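Local coordinates for protein Endonuclease/exonuclease/phosphatase (PDB 4RUW) that is of unknown function but belongs to the endonuclease/exonuclease/phosphatase family, pairing a DNase I-like domain with an Ig-like domain and holding a zinc ion, at residues D55-T60 / V325-L330; A88-V93 / S153-V158; L263-R268 / I295-A300; W267-D272 / F304-G309. All blocks are in the same frame, centred on the assembly; numbering follows the deposited sequence.

Contact 1: D55-T60 / V325-L330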
loop_
_atom_site.group_PDB
_atom_site.type_symbol
_atom_site.label_atom_id
_atom_site.label_comp_id
_atom_site.label_asym_id
_atom_site.label_seq_id
_atom_site.Cartn_x
_atom_site.Cartn_y
_atom_site.Cartn_z
ATOM N N ASP A 55 15.658 3.281 -11.225
ATOM C CA ASP A 55 15.230 2.425 -10.122
ATOM C C ASP A 55 14.959 3.170 -8.833
ATOM O O ASP A 55 15.625 4.155 -8.513
ATOM C CB ASP A 55 16.292 1.351 -9.846
ATOM C CG ASP A 55 16.387 0.321 -10.953
ATOM O OD1 ASP A 55 15.403 0.155 -11.699
ATOM O OD2 ASP A 55 17.446 -0.330 -11.070
ATOM N N LEU A 56 13.978 2.674 -8.090
ATOM C CA LEU A 56 13.655 3.214 -6.775
ATOM C C LEU A 56 13.251 2.074 -5.854
ATOM O O LEU A 56 12.318 1.342 -6.169
ATOM C CB LEU A 56 12.491 4.192 -6.878
ATOM C CG LEU A 56 12.104 4.909 -5.588
ATOM C CD1 LEU A 56 13.192 5.891 -5.177
ATOM C CD2 LEU A 56 10.763 5.613 -5.758
ATOM N N ARG A 57 13.948 1.916 -4.735
ATOM C CA ARG A 57 13.566 0.922 -3.747
ATOM C C ARG A 57 12.843 1.621 -2.602
ATOM O O ARG A 57 13.392 2.526 -1.960
ATOM C CB ARG A 57 14.778 0.138 -3.241
ATOM C CG ARG A 57 14.427 -0.855 -2.141
ATOM C CD ARG A 57 15.590 -1.772 -1.787
ATOM N NE ARG A 57 15.630 -2.907 -2.702
ATOM C CZ ARG A 57 16.226 -4.069 -2.451
ATOM N NH1 ARG A 57 16.871 -4.267 -1.307
ATOM N NH2 ARG A 57 16.177 -5.039 -3.353
ATOM N N VAL A 58 11.607 1.205 -2.372
ATOM C CA VAL A 58 10.745 1.796 -1.359
ATOM C C VAL A 58 10.399 0.726 -0.350
ATOM O O VAL A 58 9.943 -0.363 -0.718
ATOM C CB VAL A 58 9.434 2.321 -1.983
ATOM C CG1 VAL A 58 8.490 2.852 -0.900
ATOM C CG2 VAL A 58 9.740 3.385 -3.010
HETATM N N MSE A 59 10.608 1.044 0.919
HETATM C CA MSE A 59 10.297 0.124 1.993
HETATM C C MSE A 59 9.243 0.729 2.902
HETATM O O MSE A 59 9.232 1.941 3.126
HETATM C CB MSE A 59 11.573 -0.152 2.778
HETATM C CG MSE A 59 11.408 -1.066 3.994
HETATM SE SE MSE A 59 13.084 -1.492 4.864
HETATM C CE MSE A 59 12.411 -2.881 6.058
ATOM N N THR A 60 8.347 -0.110 3.413
ATOM C CA THR A 60 7.448 0.314 4.479
ATOM C C THR A 60 7.502 -0.687 5.627
ATOM O O THR A 60 7.618 -1.894 5.398
ATOM C CB THR A 60 5.984 0.523 3.985
ATOM O OG1 THR A 60 5.207 1.147 5.015
ATOM C CG2 THR A 60 5.327 -0.786 3.590
ATOM N N VAL A 325 9.548 -4.547 1.007
ATOM C CA VAL A 325 10.618 -3.898 0.262
ATOM C C VAL A 325 10.373 -4.050 -1.226
ATOM O O VAL A 325 10.437 -5.158 -1.753
ATOM C CB VAL A 325 11.993 -4.507 0.627
ATOM C CG1 VAL A 325 13.118 -3.737 -0.062
ATOM C CG2 VAL A 325 12.186 -4.539 2.144
HETATM N N MSE A 326 10.063 -2.946 -1.894
HETATM C CA MSE A 326 9.671 -2.989 -3.302
HETATM C C MSE A 326 10.688 -2.305 -4.185
HETATM O O MSE A 326 11.181 -1.219 -3.860
HETATM C CB MSE A 326 8.340 -2.266 -3.499
HETATM C CG MSE A 326 7.183 -2.816 -2.659
HETATM SE SE MSE A 326 6.823 -4.706 -2.934
HETATM C CE MSE A 326 6.709 -4.714 -4.877
ATOM N N ASP A 327 10.973 -2.929 -5.323
ATOM C CA ASP A 327 11.841 -2.344 -6.340
ATOM C C ASP A 327 10.957 -1.871 -7.486
ATOM O O ASP A 327 10.284 -2.678 -8.143
ATOM C CB ASP A 327 12.864 -3.370 -6.824
ATOM C CG ASP A 327 13.936 -3.653 -5.782
ATOM O OD1 ASP A 327 14.479 -2.694 -5.203
ATOM O OD2 ASP A 327 14.234 -4.836 -5.528
ATOM N N LEU A 328 10.948 -0.555 -7.700
ATOM C CA LEU A 328 10.135 0.085 -8.725
ATOM C C LEU A 328 11.052 0.692 -9.776
ATOM O O LEU A 328 12.250 0.854 -9.548
ATOM C CB LEU A 328 9.278 1.190 -8.099
ATOM C CG LEU A 328 8.471 0.796 -6.857
ATOM C CD1 LEU A 328 7.691 1.997 -6.330
ATOM C CD2 LEU A 328 7.538 -0.376 -7.160
ATOM N N ARG A 329 10.485 1.041 -10.927
ATOM C CA ARG A 329 11.242 1.696 -11.982
ATOM C C ARG A 329 10.358 2.769 -12.581
ATOM O O ARG A 329 9.216 2.504 -12.928
ATOM C CB ARG A 329 11.640 0.683 -13.049
ATOM C CG ARG A 329 12.513 1.258 -14.145
ATOM C CD ARG A 329 13.064 0.149 -15.014
ATOM N NE ARG A 329 13.934 -0.729 -14.239
ATOM C CZ ARG A 329 14.122 -2.020 -14.496
ATOM N NH1 ARG A 329 13.492 -2.597 -15.507
ATOM N NH2 ARG A 329 14.933 -2.735 -13.731
ATOM N N LEU A 330 10.862 3.976 -12.694
ATOM C CA LEU A 330 10.051 5.059 -13.196
ATOM C C LEU A 330 10.162 5.149 -14.697
ATOM O O LEU A 330 11.232 5.309 -15.229
ATOM C CB LEU A 330 10.482 6.380 -12.557
ATOM C CG LEU A 330 9.638 7.607 -12.859
ATOM C CD1 LEU A 330 8.212 7.396 -12.400
ATOM C CD2 LEU A 330 10.246 8.833 -12.193
#
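Arg-57 and Asp-327 find each other through contrasting torsions: the arginine sends CG trans to its backbone N (chi1 176°) and then bends at chi3, whereas the aspartate swings CG in beside its own N. The two side chains run side by side in the same direction, and the guanidinium takes the carboxylate side-on. NE of Arg-57 lies 2.8 Å from OD1 of Asp-327, and NH2 of Arg-57 is 2.9 Å from OD2 of Asp-327, which accepts on its syn lone pair. With the flat groups only 26° apart and NH1 bonded to the backbone O of Glu-87, all three nitrogens hold the guanidinium's rotation. Val-325 CG1 lies over one face of the group, 3.7 Å from Arg-57 NE. The segments are adjacent antiparallel strands in one of the two sheets of the DNase I-like alpha/beta sandwich. Leu-56 with Leu-328 and Val-58 with Met-326 form the hydrogen-bonded pairs, and their side chains share one face, from which Met-326 and Leu-328 reach helix 266-270. There Val-58 CG2 packs 4.1 Å from Leu-328 CD1, while Met-326, a selenomethionine in the model, curls away toward Trp-267. On the face of Arg-57, a second salt bridge follows between two exposed residues, Asp-55 and Arg-329. Arg-329 NE meets Asp-55 OD1 at 3.1 Å, in the guanidinium plane and nearly along the carboxylate C-O axis.

Contact 2: A88-V93 / S153-V158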
loop_
_atom_site.group_PDB
_atom_site.type_symbol
_atom_site.label_atom_id
_atom_site.label_comp_id
_atom_site.label_asym_id
_atom_site.label_seq_id
_atom_site.Cartn_x
_atom_site.Cartn_y
_atom_site.Cartn_z
ATOM N N ALA A 88 18.670 -1.439 2.430
ATOM C CA ALA A 88 19.168 -0.284 1.686
ATOM C C ALA A 88 18.127 0.383 0.764
ATOM O O ALA A 88 18.401 0.637 -0.403
ATOM C CB ALA A 88 20.417 -0.674 0.903
ATOM N N PRO A 89 16.928 0.684 1.287
ATOM C CA PRO A 89 15.957 1.372 0.430
ATOM C C PRO A 89 16.372 2.817 0.149
ATOM O O PRO A 89 17.135 3.419 0.904
ATOM C CB PRO A 89 14.688 1.354 1.283
ATOM C CG PRO A 89 15.201 1.365 2.694
ATOM C CD PRO A 89 16.419 0.493 2.658
ATOM N N ASP A 90 15.871 3.376 -0.940
ATOM C CA ASP A 90 16.047 4.795 -1.197
ATOM C C ASP A 90 15.229 5.620 -0.214
ATOM O O ASP A 90 15.673 6.680 0.245
ATOM C CB ASP A 90 15.605 5.113 -2.620
ATOM C CG ASP A 90 16.560 4.576 -3.651
ATOM O OD1 ASP A 90 17.656 5.157 -3.782
ATOM O OD2 ASP A 90 16.225 3.575 -4.319
ATOM N N VAL A 91 14.016 5.143 0.054
ATOM C CA VAL A 91 13.072 5.814 0.936
ATOM C C VAL A 91 12.397 4.748 1.774
ATOM O O VAL A 91 12.037 3.675 1.258
ATOM C CB VAL A 91 11.994 6.585 0.148
ATOM C CG1 VAL A 91 11.028 7.275 1.097
ATOM C CG2 VAL A 91 12.633 7.604 -0.756
ATOM N N VAL A 92 12.244 5.024 3.065
ATOM C CA VAL A 92 11.512 4.116 3.932
ATOM C C VAL A 92 10.433 4.864 4.711
ATOM O O VAL A 92 10.649 5.970 5.206
ATOM C CB VAL A 92 12.449 3.287 4.861
ATOM C CG1 VAL A 92 13.291 4.187 5.738
ATOM C CG2 VAL A 92 11.645 2.318 5.709
ATOM N N VAL A 93 9.260 4.246 4.770
ATOM C CA VAL A 93 8.130 4.714 5.547
ATOM C C VAL A 93 8.040 3.830 6.784
ATOM O O VAL A 93 8.049 2.600 6.669
ATOM C CB VAL A 93 6.832 4.605 4.721
ATOM C CG1 VAL A 93 5.610 4.737 5.622
ATOM C CG2 VAL A 93 6.836 5.639 3.590
ATOM N N SER A 153 14.966 9.103 4.230
ATOM C CA SER A 153 15.378 9.076 2.845
ATOM C C SER A 153 16.867 9.356 2.693
ATOM O O SER A 153 17.444 10.147 3.439
ATOM C CB SER A 153 14.566 10.120 2.084
ATOM O OG SER A 153 14.982 10.244 0.749
ATOM N N ARG A 154 17.489 8.694 1.724
ATOM C CA ARG A 154 18.864 9.001 1.344
ATOM C C ARG A 154 18.921 10.216 0.428
ATOM O O ARG A 154 19.995 10.719 0.122
ATOM C CB ARG A 154 19.493 7.805 0.626
ATOM C CG ARG A 154 19.847 6.645 1.537
ATOM C CD ARG A 154 20.558 5.541 0.790
ATOM N NE ARG A 154 21.002 4.473 1.679
ATOM C CZ ARG A 154 22.096 3.744 1.483
ATOM N NH1 ARG A 154 22.881 3.975 0.441
ATOM N NH2 ARG A 154 22.423 2.794 2.345
ATOM N N HIS A 155 17.756 10.696 0.009
ATOM C CA HIS A 155 17.677 11.775 -0.969
ATOM C C HIS A 155 16.941 12.965 -0.378
ATOM O O HIS A 155 16.037 12.798 0.430
ATOM C CB HIS A 155 16.980 11.265 -2.225
ATOM C CG HIS A 155 17.536 9.972 -2.716
ATOM N ND1 HIS A 155 18.830 9.854 -3.176
ATOM C CD2 HIS A 155 17.007 8.727 -2.757
ATOM C CE1 HIS A 155 19.057 8.600 -3.519
ATOM N NE2 HIS A 155 17.968 7.893 -3.273
ATOM N N PRO A 156 17.340 14.183 -0.761
ATOM C CA PRO A 156 16.779 15.370 -0.112
ATOM C C PRO A 156 15.292 15.572 -0.363
ATOM O O PRO A 156 14.742 15.159 -1.388
ATOM C CB PRO A 156 17.584 16.526 -0.725
ATOM C CG PRO A 156 18.115 15.994 -1.987
ATOM C CD PRO A 156 18.345 14.527 -1.776
ATOM N N PHE A 157 14.645 16.214 0.599
ATOM C CA PHE A 157 13.259 16.620 0.458
ATOM C C PHE A 157 13.168 17.891 -0.381
ATOM O O PHE A 157 14.099 18.698 -0.410
ATOM C CB PHE A 157 12.640 16.891 1.829
ATOM C CG PHE A 157 12.588 15.689 2.730
ATOM C CD1 PHE A 157 12.317 14.426 2.230
ATOM C CD2 PHE A 157 12.793 15.830 4.092
ATOM C CE1 PHE A 157 12.261 13.329 3.076
ATOM C CE2 PHE A 157 12.740 14.740 4.940
ATOM C CZ PHE A 157 12.473 13.488 4.431
ATOM N N VAL A 158 12.039 18.057 -1.063
ATOM C CA VAL A 158 11.704 19.305 -1.730
ATOM C C VAL A 158 10.593 19.932 -0.901
ATOM O O VAL A 158 9.470 19.419 -0.863
ATOM C CB VAL A 158 11.212 19.057 -3.168
ATOM C CG1 VAL A 158 10.907 20.384 -3.870
ATOM C CG2 VAL A 158 12.239 18.239 -3.942
#
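Asp-90 and His-155 meet where strand 91-98 begins and its antiparallel neighbour 146-153 finishes, in a sheet of the DNase I-like fold; Val-91 and Ser-153 make a non-hydrogen-bonded pair there. From its root outward, the Asp-90 side chain stays at the edge of the imidazole. Its CB lies in the ring plane, 3.7 Å from His-155 NE2, and CG follows at a similar distance. OD1 of Asp-90 then accepts the hydrogen bond from His-155 NE2 at 2.8 Å, almost perfectly straight at 178°. The donor comes to the anti side of the carboxylate and somewhat out of its plane, while the acceptor lies in the plane of the ring. The remaining oxygen, OD2, is turned the other way and receives the backbone N of Arg-57, which ties the carboxylate to the next strand and fixes its rotation. Backbone supports this grip: Arg-154 N bonds to Asp-90 O at 3.1 Å, so both residues that follow Ser-153 are fastened to the same aspartate. Val-91 CG2 rests 3.8 Å from Ser-153 OG. That hydroxyl bridges its own turn, donating to His-155 O at 2.8 Å in the carbonyl plane and on a lone pair.

Contact 3: L263-R268 / I295-A300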
loop_
_atom_site.group_PDB
_atom_site.type_symbol
_atom_site.label_atom_id
_atom_site.label_comp_id
_atom_site.label_asym_id
_atom_site.label_seq_id
_atom_site.Cartn_x
_atom_site.Cartn_y
_atom_site.Cartn_z
ATOM N N LEU A 263 -4.031 3.838 -8.579
ATOM C CA LEU A 263 -2.937 3.313 -7.776
ATOM C C LEU A 263 -2.853 1.806 -7.942
ATOM O O LEU A 263 -3.874 1.128 -7.914
ATOM C CB LEU A 263 -3.135 3.676 -6.301
ATOM C CG LEU A 263 -2.924 5.153 -5.976
ATOM C CD1 LEU A 263 -3.415 5.498 -4.593
ATOM C CD2 LEU A 263 -1.435 5.475 -6.078
ATOM N N ALA A 264 -1.635 1.291 -8.098
ATOM C CA ALA A 264 -1.397 -0.141 -8.252
ATOM C C ALA A 264 -0.782 -0.686 -6.972
ATOM O O ALA A 264 0.144 -0.086 -6.417
ATOM C CB ALA A 264 -0.469 -0.395 -9.427
ATOM N N ASP A 265 -1.305 -1.820 -6.509
ATOM C CA ASP A 265 -0.781 -2.537 -5.361
ATOM C C ASP A 265 0.490 -3.224 -5.846
ATOM O O ASP A 265 0.427 -4.222 -6.568
ATOM C CB ASP A 265 -1.848 -3.547 -4.931
ATOM C CG ASP A 265 -1.443 -4.409 -3.742
ATOM O OD1 ASP A 265 -0.243 -4.498 -3.383
ATOM O OD2 ASP A 265 -2.366 -5.038 -3.181
ATOM N N THR A 266 1.644 -2.671 -5.486
ATOM C CA THR A 266 2.869 -3.090 -6.150
ATOM C C THR A 266 3.222 -4.552 -5.873
ATOM O O THR A 266 3.616 -5.267 -6.788
ATOM C CB THR A 266 4.063 -2.157 -5.854
ATOM O OG1 THR A 266 4.373 -2.175 -4.457
ATOM C CG2 THR A 266 3.752 -0.720 -6.316
ATOM N N TRP A 267 3.039 -5.000 -4.630
ATOM C CA TRP A 267 3.315 -6.390 -4.302
ATOM C C TRP A 267 2.573 -7.334 -5.240
ATOM O O TRP A 267 3.139 -8.287 -5.780
ATOM C CB TRP A 267 2.898 -6.690 -2.860
ATOM C CG TRP A 267 3.189 -8.121 -2.486
ATOM C CD1 TRP A 267 2.368 -9.210 -2.663
ATOM C CD2 TRP A 267 4.402 -8.621 -1.903
ATOM N NE1 TRP A 267 3.002 -10.350 -2.212
ATOM C CE2 TRP A 267 4.244 -10.015 -1.747
ATOM C CE3 TRP A 267 5.593 -8.018 -1.489
ATOM C CZ2 TRP A 267 5.250 -10.815 -1.207
ATOM C CZ3 TRP A 267 6.578 -8.816 -0.939
ATOM C CH2 TRP A 267 6.403 -10.195 -0.801
ATOM N N ARG A 268 1.288 -7.057 -5.433
ATOM C CA ARG A 268 0.409 -7.932 -6.177
ATOM C C ARG A 268 0.716 -7.953 -7.679
ATOM O O ARG A 268 0.285 -8.861 -8.382
ATOM C CB ARG A 268 -1.012 -7.455 -5.904
ATOM C CG ARG A 268 -2.121 -8.329 -6.358
ATOM C CD ARG A 268 -3.427 -7.696 -5.905
ATOM N NE ARG A 268 -4.515 -8.628 -6.085
ATOM C CZ ARG A 268 -5.698 -8.511 -5.500
ATOM N NH1 ARG A 268 -5.962 -7.470 -4.706
ATOM N NH2 ARG A 268 -6.619 -9.429 -5.739
ATOM N N ILE A 295 -1.384 -6.544 5.186
ATOM C CA ILE A 295 -2.074 -5.303 5.539
ATOM C C ILE A 295 -1.158 -4.086 5.459
ATOM O O ILE A 295 -1.603 -2.961 5.726
ATOM C CB ILE A 295 -2.745 -5.393 6.941
ATOM C CG1 ILE A 295 -1.705 -5.654 8.034
ATOM C CG2 ILE A 295 -3.852 -6.455 6.960
ATOM C CD1 ILE A 295 -2.274 -5.561 9.439
ATOM N N ASP A 296 0.104 -4.310 5.103
ATOM C CA ASP A 296 1.076 -3.246 4.867
ATOM C C ASP A 296 1.320 -3.228 3.365
ATOM O O ASP A 296 1.570 -4.275 2.777
ATOM C CB ASP A 296 2.384 -3.558 5.581
ATOM C CG ASP A 296 2.248 -3.578 7.100
ATOM O OD1 ASP A 296 1.876 -4.626 7.678
ATOM O OD2 ASP A 296 2.556 -2.546 7.735
ATOM N N TYR A 297 1.220 -2.047 2.752
ATOM C CA TYR A 297 1.205 -1.939 1.304
ATOM C C TYR A 297 2.151 -0.860 0.797
ATOM O O TYR A 297 2.428 0.127 1.491
ATOM C CB TYR A 297 -0.193 -1.535 0.825
ATOM C CG TYR A 297 -1.310 -2.514 1.086
ATOM C CD1 TYR A 297 -1.712 -3.413 0.108
ATOM C CD2 TYR A 297 -1.998 -2.506 2.289
ATOM C CE1 TYR A 297 -2.753 -4.287 0.324
ATOM C CE2 TYR A 297 -3.046 -3.374 2.514
ATOM C CZ TYR A 297 -3.417 -4.268 1.528
ATOM O OH TYR A 297 -4.468 -5.131 1.719
ATOM N N VAL A 298 2.583 -1.025 -0.451
ATOM C CA VAL A 298 3.154 0.059 -1.236
ATOM C C VAL A 298 2.335 0.170 -2.513
ATOM O O VAL A 298 2.329 -0.757 -3.328
ATOM C CB VAL A 298 4.650 -0.183 -1.565
ATOM C CG1 VAL A 298 5.176 0.949 -2.438
ATOM C CG2 VAL A 298 5.451 -0.316 -0.284
ATOM N N PHE A 299 1.627 1.283 -2.663
ATOM C CA PHE A 299 0.882 1.589 -3.878
ATOM C C PHE A 299 1.662 2.607 -4.696
ATOM O O PHE A 299 2.306 3.496 -4.130
ATOM C CB PHE A 299 -0.500 2.160 -3.537
ATOM C CG PHE A 299 -1.488 1.124 -3.077
ATOM C CD1 PHE A 299 -2.252 0.425 -4.006
ATOM C CD2 PHE A 299 -1.667 0.848 -1.728
ATOM C CE1 PHE A 299 -3.166 -0.533 -3.611
ATOM C CE2 PHE A 299 -2.587 -0.119 -1.326
ATOM C CZ PHE A 299 -3.326 -0.811 -2.271
ATOM N N ALA A 300 1.609 2.482 -6.019
ATOM C CA ALA A 300 2.347 3.395 -6.895
ATOM C C ALA A 300 1.433 3.927 -7.996
ATOM O O ALA A 300 0.496 3.250 -8.418
ATOM C CB ALA A 300 3.572 2.715 -7.497
HETATM O O HOH W 1 1.943 -3.632 -1.736
#
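Ala-264 and Ala-300 form an antiparallel hydrogen-bonded pair, with Asp-265 and Phe-299 as the non-hydrogen-bonded pair beside it, before segment 263-268 turns into the short, weakly bonded helix 266-270. The two residues 264-265 thus make a brief outermost strand against 296-300 in the second sheet of the DNase I-like sandwich. Thr-266 extends the pairing with both backbone and side chain. Its N donates to Val-298 O at 3.0 Å, and a chi1 of 63° tucks the hydroxyl between backbone N and carbonyl carbon, from where Thr-266 OG1 donates to the same Val-298 O at 2.7 Å. One buried carbonyl is therefore gripped twice. The methyl branch, Thr-266 CG2, turns to Ala-300 CB, 3.6 Å away. On the other face of the sheet Asp-265 lies among aromatic rings. Its CB packs 3.5 Å from Phe-299 CE1, and Leu-263 CB touches the same phenyl group near CD1. The carboxylate comes to the edge of the Tyr-297 ring, its plane turned 67° from it, with Asp-265 OD2 3.6 Å from Tyr-297 CE1. Arg-294 forms a salt bridge to OD2, while the tyrosine hydroxyl bonds to Ile-238 O. A water connects the two segments: it donates to Asp-265 OD1 at 2.9 Å and accepts from Val-298 N at 3.0 Å.

Contact 4: W267-D272 / F304-G309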
loop_
_atom_site.group_PDB
_atom_site.type_symbol
_atom_site.label_atom_id
_atom_site.label_comp_id
_atom_site.label_asym_id
_atom_site.label_seq_id
_atom_site.Cartn_x
_atom_site.Cartn_y
_atom_site.Cartn_z
ATOM N N TRP A 267 3.039 -5.000 -4.630
ATOM C CA TRP A 267 3.315 -6.390 -4.302
ATOM C C TRP A 267 2.573 -7.334 -5.240
ATOM O O TRP A 267 3.139 -8.287 -5.780
ATOM C CB TRP A 267 2.898 -6.690 -2.860
ATOM C CG TRP A 267 3.189 -8.121 -2.486
ATOM C CD1 TRP A 267 2.368 -9.210 -2.663
ATOM C CD2 TRP A 267 4.402 -8.621 -1.903
ATOM N NE1 TRP A 267 3.002 -10.350 -2.212
ATOM C CE2 TRP A 267 4.244 -10.015 -1.747
ATOM C CE3 TRP A 267 5.593 -8.018 -1.489
ATOM C CZ2 TRP A 267 5.250 -10.815 -1.207
ATOM C CZ3 TRP A 267 6.578 -8.816 -0.939
ATOM C CH2 TRP A 267 6.403 -10.195 -0.801
ATOM N N ARG A 268 1.288 -7.057 -5.433
ATOM C CA ARG A 268 0.409 -7.932 -6.177
ATOM C C ARG A 268 0.716 -7.953 -7.679
ATOM O O ARG A 268 0.285 -8.861 -8.382
ATOM C CB ARG A 268 -1.012 -7.455 -5.904
ATOM C CG ARG A 268 -2.121 -8.329 -6.358
ATOM C CD ARG A 268 -3.427 -7.696 -5.905
ATOM N NE ARG A 268 -4.515 -8.628 -6.085
ATOM C CZ ARG A 268 -5.698 -8.511 -5.500
ATOM N NH1 ARG A 268 -5.962 -7.470 -4.706
ATOM N NH2 ARG A 268 -6.619 -9.429 -5.739
ATOM N N GLN A 269 1.466 -6.971 -8.174
ATOM C CA GLN A 269 1.873 -6.973 -9.577
ATOM C C GLN A 269 2.945 -8.026 -9.838
ATOM O O GLN A 269 2.988 -8.605 -10.923
ATOM C CB GLN A 269 2.423 -5.609 -10.009
ATOM C CG GLN A 269 1.543 -4.411 -9.714
ATOM C CD GLN A 269 0.135 -4.565 -10.242
ATOM O OE1 GLN A 269 -0.084 -4.671 -11.445
ATOM N NE2 GLN A 269 -0.835 -4.565 -9.334
ATOM N N VAL A 270 3.819 -8.258 -8.855
ATOM C CA VAL A 270 5.007 -9.077 -9.079
ATOM C C VAL A 270 5.058 -10.360 -8.259
ATOM O O VAL A 270 5.845 -11.248 -8.574
ATOM C CB VAL A 270 6.325 -8.291 -8.842
ATOM C CG1 VAL A 270 6.566 -7.281 -9.953
ATOM C CG2 VAL A 270 6.350 -7.647 -7.461
ATOM N N ASN A 271 4.244 -10.463 -7.209
ATOM C CA ASN A 271 4.289 -11.599 -6.285
ATOM C C ASN A 271 2.880 -12.086 -5.995
ATOM O O ASN A 271 1.912 -11.348 -6.169
ATOM C CB ASN A 271 4.899 -11.184 -4.942
ATOM C CG ASN A 271 6.367 -10.789 -5.040
ATOM O OD1 ASN A 271 7.136 -11.362 -5.804
ATOM N ND2 ASN A 271 6.767 -9.814 -4.231
ATOM N N ASP A 272 2.754 -13.319 -5.523
ATOM C CA ASP A 272 1.493 -13.766 -4.944
ATOM C C ASP A 272 1.268 -13.043 -3.616
ATOM O O ASP A 272 2.114 -13.118 -2.724
ATOM C CB ASP A 272 1.511 -15.277 -4.671
ATOM C CG ASP A 272 1.494 -16.110 -5.925
ATOM O OD1 ASP A 272 0.842 -15.713 -6.913
ATOM O OD2 ASP A 272 2.125 -17.188 -5.908
ATOM N N PHE A 304 5.051 4.432 -12.615
ATOM C CA PHE A 304 5.944 3.394 -12.122
ATOM C C PHE A 304 5.643 2.023 -12.712
ATOM O O PHE A 304 4.487 1.638 -12.873
ATOM C CB PHE A 304 5.858 3.288 -10.600
ATOM C CG PHE A 304 6.578 4.371 -9.873
ATOM C CD1 PHE A 304 7.961 4.348 -9.763
ATOM C CD2 PHE A 304 5.877 5.402 -9.279
ATOM C CE1 PHE A 304 8.635 5.335 -9.089
ATOM C CE2 PHE A 304 6.547 6.396 -8.592
ATOM C CZ PHE A 304 7.927 6.357 -8.496
ATOM N N ASP A 305 6.707 1.285 -13.010
ATOM C CA ASP A 305 6.628 -0.151 -13.224
ATOM C C ASP A 305 7.129 -0.836 -11.966
ATOM O O ASP A 305 7.954 -0.287 -11.239
ATOM C CB ASP A 305 7.523 -0.582 -14.379
ATOM C CG ASP A 305 6.993 -0.153 -15.709
ATOM O OD1 ASP A 305 5.834 0.302 -15.763
ATOM O OD2 ASP A 305 7.731 -0.290 -16.704
ATOM N N VAL A 306 6.655 -2.046 -11.719
ATOM C CA VAL A 306 7.122 -2.816 -10.576
ATOM C C VAL A 306 8.081 -3.895 -11.056
ATOM O O VAL A 306 7.751 -4.678 -11.941
ATOM C CB VAL A 306 5.947 -3.459 -9.816
ATOM C CG1 VAL A 306 6.441 -4.057 -8.511
ATOM C CG2 VAL A 306 4.863 -2.421 -9.549
ATOM N N VAL A 307 9.268 -3.928 -10.460
ATOM C CA VAL A 307 10.317 -4.856 -10.864
ATOM C C VAL A 307 10.333 -6.115 -10.007
ATOM O O VAL A 307 10.368 -7.223 -10.527
ATOM C CB VAL A 307 11.704 -4.163 -10.835
ATOM C CG1 VAL A 307 12.808 -5.128 -11.251
ATOM C CG2 VAL A 307 11.695 -2.917 -11.732
ATOM N N ALA A 308 10.285 -5.940 -8.691
ATOM C CA ALA A 308 10.393 -7.056 -7.758
ATOM C C ALA A 308 10.001 -6.565 -6.379
ATOM O O ALA A 308 9.907 -5.360 -6.143
ATOM C CB ALA A 308 11.822 -7.592 -7.733
ATOM N N GLY A 309 9.783 -7.488 -5.459
ATOM C CA GLY A 309 9.588 -7.096 -4.080
ATOM C C GLY A 309 9.727 -8.282 -3.163
ATOM O O GLY A 309 9.585 -9.428 -3.605
HETATM O O HOH W 2 9.522 -10.220 -6.647
#
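Val-270 and Val-306 supply the apolar part of the contact. Both methyls of Val-270 bear on one branch of its partner, with Val-270 CG1 3.5 Å from Val-306 CG1. The other branch, Val-306 CG2, faces the aliphatic portion of Gln-269, whose chain crosses it at about a right angle with CG 3.9 Å away; OE1 of Gln-269 bonds to Ser-364 of the Ig-like domain, and its NE2 to Asp-265 O. Polar links gather at Gly-309. Asn-271 ND2 donates to Gly-309 O at 2.9 Å, reaching it from well above the carbonyl plane, 64° out of it. The amide's other end is tied to the same residue through a water, which donates to Asn-271 OD1 at 2.8 Å and accepts from Gly-309 N at 3.0 Å. Holding both ends of the amide in this way fixes its rotation. The indole of Trp-267 makes the remaining contacts. Asn-271 ND2 sits over the outer part of one indole face, 3.2 Å from the ring plane, and Trp-267 CZ3 comes 3.9 Å from Gly-309 C. The indole is steadied by its own segment, NE1 bonding to Asp-272 O. Strand 304-311 carries a classic beta bulge, where Val-307 and Ala-308 together pair with Asp-327 on the neighbouring strand. The whole is a helix-on-strand contact, in which the short helix 266-270 lies against an outermost strand of one sheet of the DNase I-like sandwich.

How the contacts relate
Contacts 1 and 3 are buried, contact 2 partly so, and contact 4 lies at the surface. Contacts 1 and 2 belong to the same sheet and are joined directly, Arg-57 O probably accepting from Asp-90 N, just before the neighbouring strand; contact 4 adds that sheet's outermost strand beyond 325-330. Contact 3 builds the edge of the other sheet, and its segment 263-268 shares Trp-267 and Arg-268 with contact 4, so helix 266-270 takes part in both. Chemistry differs with place: contact 1 joins paired strands with salt bridges, contact 2 relies on a histidine-carboxylate bond, contact 3 on a doubly gripped buried carbonyl, and contact 4 on valine packing with an amide.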